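Side-chain contacts in thioredoxin-like protein (Bacteroides caccae ATCC 43185, PDB 4YOD), which is of unknown function but joins an N-terminal all-helical domain to a C-terminal thioredoxin fold and probably acts as a thiol-disulfide oxidoreductase: residues Q58-Y63 against R80-R85; D40-N43 against T47-I50; K91-I96 against E122-S127. All blocks are in the same frame, centred on the assembly; numbering follows the deposited sequence. Where two conformers were deposited one is given.

Contact 1 of 3, residues Q58-Y63 against R80-R85; sequences QAWVDY and RKTIDR
Tyr63 and Trp60 of helix 53-66 reach across to Thr82 and Ile83 of helix 72-85, two successive helices of the all-helical domain whose segments here run nearly antiparallel, at 157°. The axes of these segments come no closer than 13.9 Å, so long aromatic side chains have to span the interval. The Tyr63 and Thr82 side chains lie alongside each other, pointing opposite ways, with Tyr63 OH 3.1 Å from Thr82 OG1. The far end of the Trp60 indole bridges the rest: its CH2 lies 4.1 Å from Ile83 CD1, the isoleucine running roughly perpendicular to the indole, while Thr82 CG2 sits off the six-membered ring's edge, near its plane. Trp60 gets there because CG is anti to the backbone N (chi1 178°), which swings the indole out from its helix. Around this first shell, Trp39 from the preceding loop touches Trp60 and Thr82 and meets the Tyr63 ring edge-to-face, and Ile96, Leu99 and Ala100 of helix 90-105 pack on the indole. On the far side of helix 72-85, a salt bridge joins Arg80 NE to Asp84 OD1 at 3.1 Å. Within the same helix, Thr82 OG1 is hydrogen-bonded to Ala78 O, one turn back.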
ATOM      1  N   GLN A  58     -13.523   6.923  15.173  1.00 29.12           N
ATOM      2  CA  GLN A  58     -13.653   8.100  14.316  1.00 27.96           C
ATOM      3  C   GLN A  58     -12.460   9.048  14.524  1.00 31.13           C
ATOM      4  O   GLN A  58     -11.976   9.623  13.549  1.00 28.76           O
ATOM      5  CB  GLN A  58     -14.995   8.818  14.515  1.00 29.66           C
ATOM      6  CG  GLN A  58     -15.280   9.928  13.486  1.00 33.31           C
ATOM      7  CD  GLN A  58     -15.039   9.519  12.050  1.00 40.11           C
ATOM      8  OE1 GLN A  58     -15.463   8.451  11.591  1.00 36.15           O
ATOM      9  NE2 GLN A  58     -14.351  10.376  11.306  1.00 34.52           N
ATOM     10  N   ALA A  59     -11.947   9.147  15.770  1.00 29.60           N
ATOM     11  CA  ALA A  59     -10.743   9.923  16.097  1.00 29.55           C
ATOM     12  C   ALA A  59      -9.526   9.345  15.346  1.00 30.27           C
ATOM     13  O   ALA A  59      -8.738  10.110  14.780  1.00 27.73           O
ATOM     14  CB  ALA A  59     -10.488   9.903  17.600  1.00 30.74           C
ATOM     15  N   TRP A  60      -9.421   7.997  15.281  1.00 27.83           N
ATOM     16  CA  TRP A  60      -8.338   7.315  14.553  1.00 27.82           C
ATOM     17  C   TRP A  60      -8.437   7.606  13.035  1.00 30.33           C
ATOM     18  O   TRP A  60      -7.421   7.888  12.418  1.00 29.90           O
ATOM     19  CB  TRP A  60      -8.324   5.801  14.812  1.00 26.63           C
ATOM     20  CG  TRP A  60      -7.244   5.089  14.036  1.00 28.27           C
ATOM     21  CD1 TRP A  60      -7.383   4.431  12.846  1.00 31.32           C
ATOM     22  CD2 TRP A  60      -5.836   5.104  14.324  1.00 27.69           C
ATOM     23  NE1 TRP A  60      -6.150   3.985  12.401  1.00 30.12           N
ATOM     24  CE2 TRP A  60      -5.185   4.385  13.292  1.00 31.31           C
ATOM     25  CE3 TRP A  60      -5.063   5.622  15.384  1.00 29.01           C
ATOM     26  CZ2 TRP A  60      -3.799   4.169  13.287  1.00 29.97           C
ATOM     27  CZ3 TRP A  60      -3.696   5.405  15.382  1.00 29.33           C
ATOM     28  CH2 TRP A  60      -3.075   4.691  14.343  1.00 29.35           C
ATOM     29  N   VAL A  61      -9.651   7.530  12.457  1.00 28.55           N
ATOM     30  CA  VAL A  61      -9.925   7.790  11.031  1.00 28.64           C
ATOM     31  C   VAL A  61      -9.484   9.238  10.667  1.00 32.41           C
ATOM     32  O   VAL A  61      -8.782   9.428   9.666  1.00 31.47           O
ATOM     33  CB  VAL A  61     -11.426   7.517  10.712  1.00 32.21           C
ATOM     34  CG1 VAL A  61     -11.877   8.124   9.374  1.00 33.36           C
ATOM     35  CG2 VAL A  61     -11.716   6.034  10.748  1.00 31.60           C
ATOM     36  N   ASP A  62      -9.899  10.233  11.479  1.00 30.20           N
ATOM     37  CA  ASP A  62      -9.540  11.646  11.294  1.00 30.15           C
ATOM     38  C   ASP A  62      -8.013  11.867  11.414  1.00 31.82           C
ATOM     39  O   ASP A  62      -7.465  12.671  10.671  1.00 31.37           O
ATOM     40  CB  ASP A  62     -10.298  12.540  12.264  1.00 31.89           C
ATOM     41  CG  ASP A  62     -11.778  12.649  11.924  1.00 43.37           C
ATOM     42  OD1 ASP A  62     -12.134  12.448  10.736  1.00 44.58           O
ATOM     43  OD2 ASP A  62     -12.578  12.914  12.846  1.00 49.72           O
ATOM     44  N   TYR A  63      -7.337  11.115  12.291  1.00 27.35           N
ATOM     45  CA  TYR A  63      -5.879  11.161  12.434  1.00 24.90           C
ATOM     46  C   TYR A  63      -5.197  10.679  11.149  1.00 29.36           C
ATOM     47  O   TYR A  63      -4.303  11.356  10.647  1.00 27.98           O
ATOM     48  CB  TYR A  63      -5.435  10.284  13.616  1.00 24.85           C
ATOM     49  CG  TYR A  63      -3.947  10.286  13.895  1.00 25.45           C
ATOM     50  CD1 TYR A  63      -3.289  11.458  14.279  1.00 26.99           C
ATOM     51  CD2 TYR A  63      -3.217   9.098  13.897  1.00 26.11           C
ATOM     52  CE1 TYR A  63      -1.921  11.458  14.562  1.00 24.35           C
ATOM     53  CE2 TYR A  63      -1.871   9.073  14.270  1.00 26.16           C
ATOM     54  CZ  TYR A  63      -1.228  10.256  14.599  1.00 29.60           C
ATOM     55  OH  TYR A  63       0.107  10.221  14.942  1.00 28.94           O
ATOM     56  N   ARG A  80       4.658   6.475  14.930  1.00 23.52           N
ATOM     57  CA  ARG A  80       5.506   5.689  15.841  1.00 23.51           C
ATOM     58  C   ARG A  80       5.311   6.144  17.312  1.00 28.94           C
ATOM     59  O   ARG A  80       5.057   5.294  18.176  1.00 27.87           O
ATOM     60  CB  ARG A  80       6.993   5.774  15.429  1.00 26.31           C
ATOM     61  CG  ARG A  80       7.948   5.042  16.382  1.00 35.67           C
ATOM     62  CD  ARG A  80       7.705   3.549  16.382  1.00 47.59           C
ATOM     63  NE  ARG A  80       8.450   2.844  17.429  1.00 49.56           N
ATOM     64  CZ  ARG A  80       9.544   2.128  17.210  1.00 51.14           C
ATOM     65  NH1 ARG A  80      10.052   2.035  15.988  1.00 28.20           N
ATOM     66  NH2 ARG A  80      10.140   1.496  18.210  1.00 43.07           N
ATOM     67  N   LYS A  81       5.412   7.469  17.584  1.00 25.95           N
ATOM     68  CA  LYS A  81       5.211   7.999  18.947  1.00 27.20           C
ATOM     69  C   LYS A  81       3.828   7.649  19.510  1.00 30.02           C
ATOM     70  O   LYS A  81       3.737   7.308  20.684  1.00 28.66           O
ATOM     71  CB  LYS A  81       5.389   9.524  19.000  1.00 30.90           C
ATOM     72  CG  LYS A  81       6.832   9.979  18.982  1.00 45.04           C
ATOM     73  CD  LYS A  81       6.909  11.501  19.006  1.00 52.60           C
ATOM     74  CE  LYS A  81       8.270  12.017  18.600  1.00 58.45           C
ATOM     75  NZ  LYS A  81       9.311  11.711  19.618  1.00 70.79           N
ATOM     76  N   THR A  82       2.768   7.707  18.674  1.00 27.27           N
ATOM     77  CA  THR A  82       1.382   7.406  19.096  1.00 27.26           C
ATOM     78  C   THR A  82       1.281   5.934  19.519  1.00 30.44           C
ATOM     79  O   THR A  82       0.788   5.676  20.613  1.00 30.33           O
ATOM     80  CB  THR A  82       0.391   7.787  17.994  1.00 29.94           C
ATOM     81  OG1 THR A  82       0.492   9.194  17.800  1.00 25.42           O
ATOM     82  CG2 THR A  82      -1.041   7.407  18.322  1.00 29.22           C
ATOM     83  N   ILE A  83       1.771   4.989  18.687  1.00 25.95           N
ATOM     84  CA  ILE A  83       1.750   3.555  19.026  1.00 25.92           C
ATOM     85  C   ILE A  83       2.558   3.302  20.315  1.00 30.81           C
ATOM     86  O   ILE A  83       2.069   2.581  21.186  1.00 30.90           O
ATOM     87  CB  ILE A  83       2.222   2.619  17.857  1.00 27.87           C
ATOM     88  CG1 ILE A  83       1.458   2.898  16.524  1.00 27.48           C
ATOM     89  CG2 ILE A  83       2.111   1.132  18.259  1.00 28.76           C
ATOM     90  CD1 ILE A  83      -0.129   2.838  16.537  1.00 26.08           C
ATOM     91  N   ASP A  84       3.750   3.923  20.457  1.00 28.31           N
ATOM     92  CA  ASP A  84       4.616   3.762  21.645  1.00 28.84           C
ATOM     93  C   ASP A  84       3.868   4.134  22.915  1.00 31.17           C
ATOM     94  O   ASP A  84       3.989   3.444  23.930  1.00 31.91           O
ATOM     95  CB  ASP A  84       5.892   4.607  21.535  1.00 31.45           C
ATOM     96  CG  ASP A  84       6.937   4.082  20.553  1.00 39.27           C
ATOM     97  OD1 ASP A  84       6.761   2.955  20.039  1.00 37.25           O
ATOM     98  OD2 ASP A  84       7.928   4.806  20.298  1.00 47.05           O
ATOM     99  N   ARG A  85       3.070   5.206  22.850  1.00 25.99           N
ATOM    100  CA  ARG A  85       2.250   5.664  23.979  1.00 26.96           C
ATOM    101  C   ARG A  85       1.229   4.621  24.422  1.00 30.55           C
ATOM    102  O   ARG A  85       0.880   4.599  25.593  1.00 29.25           O
ATOM    103  CB  ARG A  85       1.498   6.957  23.613  1.00 27.00           C
ATOM    104  CG  ARG A  85       2.339   8.235  23.744  1.00 34.18           C
ATOM    105  CD  ARG A  85       1.445   9.477  23.689  1.00 36.63           C
ATOM    106  NE  ARG A  85       0.596   9.576  24.886  1.00 36.54           N
ATOM    107  CZ  ARG A  85      -0.498  10.323  24.986  1.00 50.01           C
ATOM    108  NH1 ARG A  85      -0.895  11.074  23.966  1.00 34.43           N
ATOM    109  NH2 ARG A  85      -1.210  10.321  26.109  1.00 42.39           N
TER

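Contact 2 of 3, residues D40-N43 against T47-I50; sequences DNVN and TNYI
Asn48 presents ND2 to the backbone of Asn43: the nitrogen stands 3.3 Å from Asn43 O, with an angle of about 140° at that oxygen between the carbonyl carbon and ND2. Asn48 was modelled in two conformers, so this approach describes one of them and may not be permanent. In it, CG sits between the backbone N and the carbonyl carbon (chi1 64°), a crowded position that carries the amide back across the bend of the chain. OD1 of the same amide is turned away from Asn43 O. ND2 also passes Val42 CG1 at 4.3 Å, a loose contact of an amide nitrogen with a methyl group.

The Asn43 side chain has a separate task. Its OD1 is hydrogen-bonded to Ala45 N, two residues on, which makes an Asx turn at the start of the bend. Behind Asn43, Val42 rests its side chain on Phe15, and Val42 O accepts a hydrogen bond from Arg85 NH2, tying this side of the loop to helix 72-85.

On the other side, Thr47 O receives Ile50 N at 3.3 Å, closing a beta turn close to type I with Asn48 and Tyr49 at its corners. The Tyr49 ring carries Ile50 CG1 over the centre of one face, 3.6 Å above the plane, and its side chain packs on Lys91, Val92 and Tyr95 of helix 90-105. Asn48 O is bonded to Thr56 OG1 near the start of helix 53-66. This small surface contact thus belongs to an irregular interhelical loop, an Asx turn followed by a beta turn, linking helix 27-37 to helix 53-66 in the helical domain.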
ATOM      1  N   ASP A  40      -2.713  14.438  22.519  1.00 30.95           N
ATOM      2  CA  ASP A  40      -2.292  15.037  23.789  1.00 32.52           C
ATOM      3  C   ASP A  40      -3.335  14.957  24.923  1.00 36.24           C
ATOM      4  O   ASP A  40      -2.939  14.835  26.081  1.00 36.19           O
ATOM      5  CB  ASP A  40      -1.937  16.519  23.573  1.00 36.16           C
ATOM      6  CG  ASP A  40      -0.551  16.796  23.011  1.00 49.19           C
ATOM      7  OD1 ASP A  40       0.099  15.843  22.521  1.00 48.62           O
ATOM      8  OD2 ASP A  40      -0.112  17.971  23.071  1.00 58.65           O
ATOM      9  N   ASN A  41      -4.643  15.031  24.602  1.00 32.25           N
ATOM     10  CA  ASN A  41      -5.705  15.041  25.616  1.00 32.84           C
ATOM     11  C   ASN A  41      -6.354  13.676  25.816  1.00 36.56           C
ATOM     12  O   ASN A  41      -7.403  13.574  26.449  1.00 36.09           O
ATOM     13  CB  ASN A  41      -6.752  16.094  25.261  1.00 31.97           C
ATOM     14  CG  ASN A  41      -6.180  17.484  25.298  1.00 46.76           C
ATOM     15  OD1 ASN A  41      -5.127  17.742  25.895  1.00 42.42           O
ATOM     16  ND2 ASN A  41      -6.836  18.400  24.644  1.00 41.20           N
ATOM     17  N   VAL A  42      -5.686  12.632  25.353  1.00 32.64           N
ATOM     18  CA  VAL A  42      -6.164  11.255  25.461  1.00 32.50           C
ATOM     19  C   VAL A  42      -5.347  10.501  26.537  1.00 39.11           C
ATOM     20  O   VAL A  42      -4.133  10.671  26.629  1.00 41.49           O
ATOM     21  CB  VAL A  42      -6.098  10.575  24.061  1.00 34.26           C
ATOM     22  CG1 VAL A  42      -6.338   9.067  24.132  1.00 33.25           C
ATOM     23  CG2 VAL A  42      -7.101  11.229  23.098  1.00 33.76           C
ATOM     24  N   ASN A  43      -6.041   9.689  27.355  1.00 35.03           N
ATOM     25  CA  ASN A  43      -5.455   8.822  28.379  1.00 34.20           C
ATOM     26  C   ASN A  43      -5.471   7.421  27.816  1.00 37.21           C
ATOM     27  O   ASN A  43      -6.539   6.792  27.794  1.00 36.90           O
ATOM     28  CB  ASN A  43      -6.266   8.908  29.707  1.00 37.60           C
ATOM     29  CG  ASN A  43      -5.752   7.984  30.807  1.00 56.80           C
ATOM     30  OD1 ASN A  43      -4.721   7.312  30.668  1.00 45.12           O
ATOM     31  ND2 ASN A  43      -6.448   7.951  31.940  1.00 45.85           N
ATOM     32  N   THR A  47     -10.520   3.460  29.807  1.00 62.88           N
ATOM     33  CA  THR A  47     -11.508   2.489  29.308  1.00 63.71           C
ATOM     34  C   THR A  47     -12.267   3.006  28.045  1.00 66.96           C
ATOM     35  O   THR A  47     -13.345   2.484  27.734  1.00 66.71           O
ATOM     36  CB  THR A  47     -12.481   2.103  30.479  1.00 76.46           C
ATOM     37  OG1 THR A  47     -13.364   1.054  30.071  1.00 81.53           O
ATOM     38  CG2 THR A  47     -13.297   3.293  31.029  1.00 72.64           C
ATOM     39  N   ASN A  48     -11.682   3.989  27.303  1.00 63.25           N
ATOM     40  CA  ASN A  48     -12.274   4.591  26.100  0.50 61.93           C
ATOM     41  C   ASN A  48     -12.281   3.627  24.884  1.00 65.19           C
ATOM     42  O   ASN A  48     -12.750   3.999  23.808  1.00 65.33           O
ATOM     43  CB  ASN A  48     -11.579   5.928  25.737  0.50 60.29           C
ATOM     44  CG  ASN A  48     -10.109   5.871  25.355  0.50 66.71           C
ATOM     45  OD1 ASN A  48      -9.709   5.241  24.375  0.50 56.91           O
ATOM     46  ND2 ASN A  48      -9.291   6.657  26.036  0.50 52.94           N
ATOM     47  N   TYR A  49     -11.781   2.400  25.042  1.00 60.24           N
ATOM     48  CA  TYR A  49     -11.767   1.436  23.944  1.00 59.35           C
ATOM     49  C   TYR A  49     -13.010   0.513  24.026  1.00 63.63           C
ATOM     50  O   TYR A  49     -13.438  -0.019  23.004  1.00 62.39           O
ATOM     51  CB  TYR A  49     -10.449   0.633  23.921  1.00 60.98           C
ATOM     52  CG  TYR A  49     -10.224  -0.293  25.096  1.00 65.89           C
ATOM     53  CD1 TYR A  49     -10.091   0.207  26.391  1.00 69.62           C
ATOM     54  CD2 TYR A  49     -10.062  -1.661  24.907  1.00 67.62           C
ATOM     55  CE1 TYR A  49      -9.881  -0.641  27.478  1.00 73.22           C
ATOM     56  CE2 TYR A  49      -9.836  -2.520  25.983  1.00 70.40           C
ATOM     57  CZ  TYR A  49      -9.732  -2.003  27.268  1.00 81.01           C
ATOM     58  OH  TYR A  49      -9.511  -2.833  28.340  1.00 85.55           O
ATOM     59  N   ILE A  50     -13.597   0.359  25.233  1.00 62.00           N
ATOM     60  CA  ILE A  50     -14.770  -0.493  25.482  1.00 63.45           C
ATOM     61  C   ILE A  50     -16.053   0.334  25.442  1.00 68.63           C
ATOM     62  O   ILE A  50     -16.950   0.049  24.646  1.00 69.36           O
ATOM     63  CB  ILE A  50     -14.685  -1.278  26.841  1.00 67.90           C
ATOM     64  CG1 ILE A  50     -13.365  -2.066  27.000  1.00 67.76           C
ATOM     65  CG2 ILE A  50     -15.908  -2.194  27.029  1.00 69.95           C
ATOM     66  CD1 ILE A  50     -13.031  -2.463  28.462  1.00 73.09           C
TER

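Contact 3 of 3, residues K91-I96 against E122-S127; sequences KVFAYI and EAMAAS
Phe93 meets the end of helix 114-125 with two parts of its ring: one face lies under the Ser127 hydroxyl, and the CZ end abuts Met124. Ser127 OG lies over the CE2-CZ side of that face, 3.5 Å from Phe93 CE2, while Ser127 CB stands beyond the rim, 3.6 Å from Phe93 CZ. The benzyl group extends straight from its helix, CG anti to the backbone N (chi1 179°), which brings CZ to helix 114-125. There Met124, a selenomethionine in this crystal, offers its CG to Phe93 CZ at 3.8 Å; the two side chains run at a slant to each other, and Met124 CA lies at the ring edge. Beyond this touch the Met124 side chain also packs on Pro138 of helix 132-146.

The helix gives way at Ala126, the first residue to leave helical geometry, and this turns Ser127 inward. Its OG then points opposite to its own backbone N (chi1 172°) and reaches out over the ring. This buried hydroxyl is satisfied by Asn87 OD1 and by Val129 N, the latter bond forming an ST turn. Ile83, Thr86, Asn87 and Leu130 also touch Phe93. A serine in place of Phe93 would probably open a gap between the two helices, leaving Met124 CG without its apolar partner and Ser127 OG without the ring face beneath it. Here an aromatic side chain from the early turns of helix 90-105 is laid against the C-terminal end of helix 114-125, packing of successive helices in an all-helical domain.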
ATOM      1  N   LYS A  91      -4.326  -4.079  26.334  1.00 32.00           N
ATOM      2  CA  LYS A  91      -5.610  -4.122  25.633  1.00 31.68           C
ATOM      3  C   LYS A  91      -5.828  -2.880  24.709  1.00 34.73           C
ATOM      4  O   LYS A  91      -6.435  -3.014  23.643  1.00 33.87           O
ATOM      5  CB  LYS A  91      -6.755  -4.262  26.628  1.00 34.89           C
ATOM      6  CG  LYS A  91      -6.796  -5.639  27.295  1.00 52.36           C
ATOM      7  CD  LYS A  91      -8.038  -5.824  28.164  1.00 66.73           C
ATOM      8  CE  LYS A  91      -7.960  -7.088  28.987  1.00 81.31           C
ATOM      9  NZ  LYS A  91      -9.057  -7.170  29.989  1.00 95.87           N
ATOM     10  N   VAL A  92      -5.314  -1.698  25.101  1.00 29.53           N
ATOM     11  CA  VAL A  92      -5.397  -0.473  24.295  1.00 28.01           C
ATOM     12  C   VAL A  92      -4.412  -0.580  23.099  1.00 30.00           C
ATOM     13  O   VAL A  92      -4.772  -0.227  21.972  1.00 28.29           O
ATOM     14  CB  VAL A  92      -5.174   0.802  25.144  1.00 32.47           C
ATOM     15  CG1 VAL A  92      -5.192   2.057  24.273  1.00 31.78           C
ATOM     16  CG2 VAL A  92      -6.249   0.911  26.223  1.00 33.69           C
ATOM     17  N   PHE A  93      -3.193  -1.094  23.347  1.00 27.96           N
ATOM     18  CA  PHE A  93      -2.194  -1.326  22.290  1.00 25.95           C
ATOM     19  C   PHE A  93      -2.803  -2.204  21.193  1.00 30.13           C
ATOM     20  O   PHE A  93      -2.734  -1.845  20.005  1.00 26.88           O
ATOM     21  CB  PHE A  93      -0.932  -1.982  22.894  1.00 27.83           C
ATOM     22  CG  PHE A  93       0.152  -2.276  21.871  1.00 28.97           C
ATOM     23  CD1 PHE A  93       0.138  -3.459  21.140  1.00 32.29           C
ATOM     24  CD2 PHE A  93       1.212  -1.402  21.688  1.00 29.56           C
ATOM     25  CE1 PHE A  93       1.138  -3.729  20.196  1.00 32.15           C
ATOM     26  CE2 PHE A  93       2.212  -1.677  20.748  1.00 31.79           C
ATOM     27  CZ  PHE A  93       2.173  -2.843  20.023  1.00 29.59           C
ATOM     28  N   ALA A  94      -3.457  -3.318  21.604  1.00 29.40           N
ATOM     29  CA  ALA A  94      -4.108  -4.292  20.713  1.00 29.91           C
ATOM     30  C   ALA A  94      -5.248  -3.649  19.924  1.00 32.44           C
ATOM     31  O   ALA A  94      -5.378  -3.902  18.727  1.00 31.24           O
ATOM     32  CB  ALA A  94      -4.631  -5.479  21.531  1.00 32.49           C
ATOM     33  N   TYR A  95      -6.057  -2.803  20.587  1.00 29.66           N
ATOM     34  CA  TYR A  95      -7.178  -2.106  19.947  1.00 29.09           C
ATOM     35  C   TYR A  95      -6.684  -1.091  18.880  1.00 30.14           C
ATOM     36  O   TYR A  95      -7.207  -1.081  17.771  1.00 28.44           O
ATOM     37  CB  TYR A  95      -8.057  -1.420  21.015  1.00 31.06           C
ATOM     38  CG  TYR A  95      -9.141  -0.527  20.455  1.00 32.61           C
ATOM     39  CD1 TYR A  95     -10.365  -1.051  20.048  1.00 35.13           C
ATOM     40  CD2 TYR A  95      -8.939   0.843  20.316  1.00 32.43           C
ATOM     41  CE1 TYR A  95     -11.356  -0.236  19.500  1.00 35.84           C
ATOM     42  CE2 TYR A  95      -9.924   1.667  19.777  1.00 33.04           C
ATOM     43  CZ  TYR A  95     -11.135   1.126  19.381  1.00 37.18           C
ATOM     44  OH  TYR A  95     -12.097   1.940  18.843  1.00 37.87           O
ATOM     45  N   ILE A  96      -5.714  -0.224  19.227  1.00 26.38           N
ATOM     46  CA  ILE A  96      -5.216   0.818  18.323  1.00 25.14           C
ATOM     47  C   ILE A  96      -4.413   0.175  17.169  1.00 29.28           C
ATOM     48  O   ILE A  96      -4.583   0.576  16.018  1.00 28.97           O
ATOM     49  CB  ILE A  96      -4.389   1.874  19.111  1.00 28.41           C
ATOM     50  CG1 ILE A  96      -5.242   2.576  20.230  1.00 29.57           C
ATOM     51  CG2 ILE A  96      -3.704   2.897  18.150  1.00 30.09           C
ATOM     52  CD1 ILE A  96      -6.443   3.469  19.765  1.00 36.60           C
ATOM     53  N   GLU A 122       6.846  -1.466  12.965  1.00 23.16           N
ATOM     54  CA  GLU A 122       8.137  -1.251  13.635  1.00 23.32           C
ATOM     55  C   GLU A 122       7.912  -1.089  15.146  1.00 28.05           C
ATOM     56  O   GLU A 122       8.659  -1.652  15.960  1.00 26.95           O
ATOM     57  CB  GLU A 122       8.860  -0.024  13.040  1.00 24.58           C
ATOM     58  CG  GLU A 122       9.412  -0.267  11.622  1.00 27.88           C
ATOM     59  CD  GLU A 122      10.046   0.924  10.913  1.00 43.47           C
ATOM     60  OE1 GLU A 122       9.683   2.084  11.221  1.00 36.64           O
ATOM     61  OE2 GLU A 122      10.889   0.692  10.017  1.00 37.47           O
ATOM     62  N   ALA A 123       6.866  -0.340  15.526  1.00 25.16           N
ATOM     63  CA  ALA A 123       6.528  -0.161  16.946  1.00 25.55           C
ATOM     64  C   ALA A 123       6.084  -1.475  17.566  1.00 28.01           C
ATOM     65  O   ALA A 123       6.418  -1.731  18.710  1.00 28.26           O
ATOM     66  CB  ALA A 123       5.429   0.882  17.090  1.00 26.02           C
HETATM   67  N   MSE A 124       5.358  -2.327  16.811  1.00 23.44           N
HETATM   68  CA  MSE A 124       4.907  -3.623  17.331  1.00 21.69           C
HETATM   69  C   MSE A 124       6.086  -4.586  17.544  1.00 29.15           C
HETATM   70  O   MSE A 124       6.164  -5.229  18.587  1.00 30.63           O
HETATM   71  CB  MSE A 124       3.854  -4.246  16.405  1.00 21.12           C
HETATM   72  CG  MSE A 124       2.555  -3.393  16.329  1.00 24.33           C
HETATM   73 SE   MSE A 124       1.286  -4.071  15.027  0.75 25.68          SE
HETATM   74  CE  MSE A 124       0.571  -5.585  16.029  1.00 24.47           C
ATOM     75  N   ALA A 125       7.022  -4.642  16.592  1.00 27.40           N
ATOM     76  CA  ALA A 125       8.198  -5.491  16.721  1.00 27.58           C
ATOM     77  C   ALA A 125       9.060  -5.053  17.915  1.00 31.54           C
ATOM     78  O   ALA A 125       9.703  -5.903  18.532  1.00 31.22           O
ATOM     79  CB  ALA A 125       9.011  -5.460  15.440  1.00 27.85           C
ATOM     80  N   ALA A 126       9.012  -3.754  18.285  1.00 26.75           N
ATOM     81  CA  ALA A 126       9.788  -3.204  19.414  1.00 28.00           C
ATOM     82  C   ALA A 126       8.952  -3.063  20.685  1.00 31.34           C
ATOM     83  O   ALA A 126       9.402  -2.442  21.648  1.00 31.35           O
ATOM     84  CB  ALA A 126      10.352  -1.840  19.032  1.00 28.69           C
ATOM     85  N   SER A 127       7.736  -3.619  20.696  1.00 27.53           N
ATOM     86  CA  SER A 127       6.849  -3.432  21.842  1.00 26.85           C
ATOM     87  C   SER A 127       7.167  -4.342  23.033  1.00 33.08           C
ATOM     88  O   SER A 127       7.168  -5.561  22.905  1.00 30.87           O
ATOM     89  CB  SER A 127       5.398  -3.627  21.430  1.00 27.21           C
ATOM     90  OG  SER A 127       4.542  -3.624  22.568  1.00 35.83           O
TER

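Along the chain the contacts come in series, contact 2, then 1, then 3, all on one side of the chain's centre and within the helical N-terminal domain, apart from the thioredoxin-like part. Contact 1 lies about 11 Å, centre to centre, from each of the others, which are about 15 Å apart. Helix 72-85 joins all three: Arg85 of contact 1 is hydrogen-bonded to the loop of contact 2, and Ile83 packs on Ala123 of contact 3. Helix 90-105, which carries half of contact 3, also borders the other two. Together they pack one loop and four successive helices, 53-66 to 114-125, into a continuous body.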